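Long-range contact in xylose isomerase-like TIM barrel domain-containing protein (Parabacteroides distasonis, PDB 4KW2), which is of uncharacterised function but, as a member of the xylose isomerase-like TIM barrel family, may act as an isomerase or related enzyme: residues H203-M211 / E252-L260. Numbering follows the deposited sequence.
Sequences HLKDLTDKM and EIRNSLEFL. With SO4 (sulfate ion), chain B.
S256 turns its hydroxyl into the loop 207-211, where OG gives its hydrogen to T208 O at 2.7 Å, in the carbonyl plane and on a lone pair. The same carbonyl also accepts M211 N, closing the turn, while K210 N sends a weak, bent bond back to S256 OG. One buried hydroxyl thus serves the turn as donor and, weakly, as acceptor, an example of how a single helix serine can pin a loop. OG is placed for this by lying anti to the carbonyl carbon of S256, with chi1 at -72°.

Beside it, D209 and N255 cross with carboxylate and amide planes 14° apart. N255 ND2 reaches D209 OD1 at 3.3 Å on the syn side, though 34° out of the carboxylate plane, and adds a weak bond to OD2. K210, bent at chi2 and chi4, brings NZ to 3.5 Å from D209 OD1 in a salt bridge. Replacing D209 with an alanine would probably leave the K210 ammonium without this anionic mate and the N255 amide freer to turn.

Inward, L207 CD2 meets I253 CG2 and S256 CB, each at 4.1 Å, and I253 CD1 lies against L207 O. L260 CD1 extends the apolar layer to CD2 of both L204 and L207, and F226 of helix 222-232 also touches L204. R254 starts away from the loop, and its NE and NH2 bind a sulfate, probably from the crystallisation liquor. The loop after the seventh strand packs against the helix that follows the eighth, 250-262, on the outside of the TIM barrel.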
# COMPACT_ATOMS: atom_id res chain seq x y z
N HIS A 203 9.10 -12.96 -7.35
CA HIS A 203 8.76 -12.30 -6.08
C HIS A 203 7.28 -12.41 -5.79
O HIS A 203 6.45 -11.88 -6.52
CB HIS A 203 9.13 -10.82 -6.14
CG HIS A 203 10.56 -10.54 -5.83
ND1 HIS A 203 11.05 -9.26 -5.66
CD2 HIS A 203 11.61 -11.37 -5.65
CE1 HIS A 203 12.34 -9.31 -5.39
NE2 HIS A 203 12.71 -10.58 -5.38
N LEU A 204 6.95 -13.12 -4.72
CA LEU A 204 5.60 -13.11 -4.16
C LEU A 204 5.57 -12.11 -3.03
O LEU A 204 6.21 -12.31 -1.99
CB LEU A 204 5.22 -14.48 -3.60
CG LEU A 204 4.42 -15.40 -4.51
CD1 LEU A 204 5.13 -15.56 -5.85
CD2 LEU A 204 4.25 -16.74 -3.81
N LYS A 205 4.83 -11.02 -3.22
CA LYS A 205 4.66 -9.99 -2.21
C LYS A 205 3.34 -10.23 -1.48
O LYS A 205 2.37 -10.68 -2.08
CB LYS A 205 4.65 -8.61 -2.87
CG LYS A 205 4.70 -7.44 -1.91
CD LYS A 205 4.91 -6.13 -2.66
CE LYS A 205 4.54 -4.92 -1.83
NZ LYS A 205 5.35 -4.82 -0.58
N ASP A 206 3.31 -9.91 -0.19
CA ASP A 206 2.10 -10.01 0.63
C ASP A 206 1.40 -11.36 0.46
O ASP A 206 0.21 -11.42 0.16
CB ASP A 206 1.15 -8.85 0.33
CG ASP A 206 1.70 -7.52 0.81
OD1 ASP A 206 2.17 -7.45 1.97
OD2 ASP A 206 1.67 -6.55 0.02
N LEU A 207 2.17 -12.43 0.66
CA LEU A 207 1.64 -13.77 0.56
C LEU A 207 0.56 -13.94 1.60
O LEU A 207 0.73 -13.55 2.74
CB LEU A 207 2.75 -14.81 0.77
CG LEU A 207 2.30 -16.27 0.67
CD1 LEU A 207 1.68 -16.53 -0.69
CD2 LEU A 207 3.47 -17.20 0.92
N THR A 208 -0.57 -14.51 1.18
CA THR A 208 -1.68 -14.81 2.07
C THR A 208 -1.90 -16.31 2.18
O THR A 208 -1.31 -17.10 1.44
CB THR A 208 -2.99 -14.15 1.59
OG1 THR A 208 -3.34 -14.67 0.30
CG2 THR A 208 -2.82 -12.65 1.49
N ASP A 209 -2.74 -16.68 3.14
CA ASP A 209 -3.14 -18.06 3.35
C ASP A 209 -3.78 -18.61 2.07
O ASP A 209 -4.79 -18.09 1.61
CB ASP A 209 -4.14 -18.11 4.52
CG ASP A 209 -4.34 -19.50 5.08
OD1 ASP A 209 -3.88 -20.50 4.48
OD2 ASP A 209 -4.96 -19.60 6.15
N LYS A 210 -3.17 -19.65 1.51
CA LYS A 210 -3.63 -20.28 0.26
C LYS A 210 -3.74 -19.32 -0.94
O LYS A 210 -4.49 -19.57 -1.88
CB LYS A 210 -4.94 -21.03 0.52
CG LYS A 210 -4.71 -22.29 1.34
CD LYS A 210 -5.76 -22.51 2.42
CE LYS A 210 -5.36 -23.66 3.33
NZ LYS A 210 -5.81 -23.44 4.73
N MSE A 211 -2.93 -18.26 -0.90
CA MSE A 211 -2.97 -17.15 -1.87
C MSE A 211 -4.36 -16.61 -2.11
O MSE A 211 -4.69 -16.17 -3.20
CB MSE A 211 -2.26 -17.54 -3.16
CG MSE A 211 -0.76 -17.64 -2.88
SE MSE A 211 0.22 -18.31 -4.44
CE MSE A 211 -0.04 -16.71 -5.54
N GLU A 252 -0.20 -19.71 9.39
CA GLU A 252 -0.96 -19.31 8.21
C GLU A 252 -0.13 -19.42 6.94
O GLU A 252 -0.60 -19.93 5.93
CB GLU A 252 -1.50 -17.88 8.36
CG GLU A 252 -2.74 -17.80 9.24
CD GLU A 252 -3.16 -16.38 9.57
OE1 GLU A 252 -2.47 -15.42 9.18
OE2 GLU A 252 -4.21 -16.22 10.24
N ILE A 253 1.11 -18.94 7.01
CA ILE A 253 1.99 -18.97 5.85
C ILE A 253 2.40 -20.42 5.53
O ILE A 253 2.50 -20.79 4.36
CB ILE A 253 3.23 -18.06 6.05
CG1 ILE A 253 2.80 -16.61 6.30
CG2 ILE A 253 4.15 -18.12 4.84
CD1 ILE A 253 2.01 -15.98 5.16
N ARG A 254 2.59 -21.24 6.56
CA ARG A 254 2.91 -22.66 6.34
C ARG A 254 1.84 -23.39 5.53
O ARG A 254 2.18 -24.33 4.80
CB ARG A 254 3.20 -23.38 7.66
CG ARG A 254 4.65 -23.22 8.08
CD ARG A 254 4.94 -23.82 9.44
NE ARG A 254 4.77 -25.27 9.49
CZ ARG A 254 5.63 -26.16 8.99
NH1 ARG A 254 6.72 -25.78 8.34
NH2 ARG A 254 5.38 -27.46 9.12
N ASN A 255 0.59 -22.95 5.61
CA ASN A 255 -0.47 -23.47 4.73
C ASN A 255 -0.19 -23.25 3.24
O ASN A 255 -0.46 -24.14 2.43
CB ASN A 255 -1.81 -22.84 5.05
CG ASN A 255 -2.36 -23.26 6.38
OD1 ASN A 255 -2.15 -24.39 6.81
ND2 ASN A 255 -3.07 -22.37 7.05
N SER A 256 0.31 -22.08 2.89
CA SER A 256 0.67 -21.79 1.50
C SER A 256 1.99 -22.46 1.12
O SER A 256 2.10 -23.04 0.04
CB SER A 256 0.76 -20.29 1.26
OG SER A 256 -0.53 -19.72 1.26
N LEU A 257 2.97 -22.40 2.01
CA LEU A 257 4.28 -23.02 1.74
C LEU A 257 4.14 -24.51 1.46
O LEU A 257 4.90 -25.07 0.67
CB LEU A 257 5.24 -22.79 2.91
CG LEU A 257 5.67 -21.33 3.10
CD1 LEU A 257 6.58 -21.19 4.31
CD2 LEU A 257 6.35 -20.80 1.85
N GLU A 258 3.15 -25.14 2.09
CA GLU A 258 2.83 -26.56 1.86
C GLU A 258 2.71 -26.89 0.37
O GLU A 258 3.34 -27.83 -0.11
CB GLU A 258 1.53 -26.90 2.59
CG GLU A 258 1.09 -28.35 2.50
CD GLU A 258 -0.23 -28.61 3.22
OE1 GLU A 258 -0.64 -27.76 4.05
OE2 GLU A 258 -0.85 -29.66 2.96
N PHE A 259 1.92 -26.12 -0.36
CA PHE A 259 1.69 -26.37 -1.78
C PHE A 259 2.86 -25.90 -2.65
O PHE A 259 3.17 -26.50 -3.68
CB PHE A 259 0.40 -25.71 -2.24
CG PHE A 259 -0.81 -26.23 -1.53
CD1 PHE A 259 -1.38 -27.45 -1.91
CD2 PHE A 259 -1.38 -25.53 -0.48
CE1 PHE A 259 -2.50 -27.93 -1.25
CE2 PHE A 259 -2.49 -26.01 0.18
CZ PHE A 259 -3.06 -27.21 -0.20
N LEU A 260 3.49 -24.80 -2.25
CA LEU A 260 4.63 -24.26 -2.98
C LEU A 260 5.83 -25.19 -2.93
O LEU A 260 6.62 -25.22 -3.86
CB LEU A 260 5.01 -22.89 -2.42
CG LEU A 260 3.98 -21.79 -2.61
CD1 LEU A 260 4.35 -20.59 -1.75
CD2 LEU A 260 3.86 -21.40 -4.07
S SO4 B . 2.91 -27.51 11.95
O1 SO4 B . 3.68 -28.42 11.08
O2 SO4 B . 3.63 -27.33 13.23
O3 SO4 B . 2.73 -26.19 11.29
O4 SO4 B . 1.58 -28.10 12.22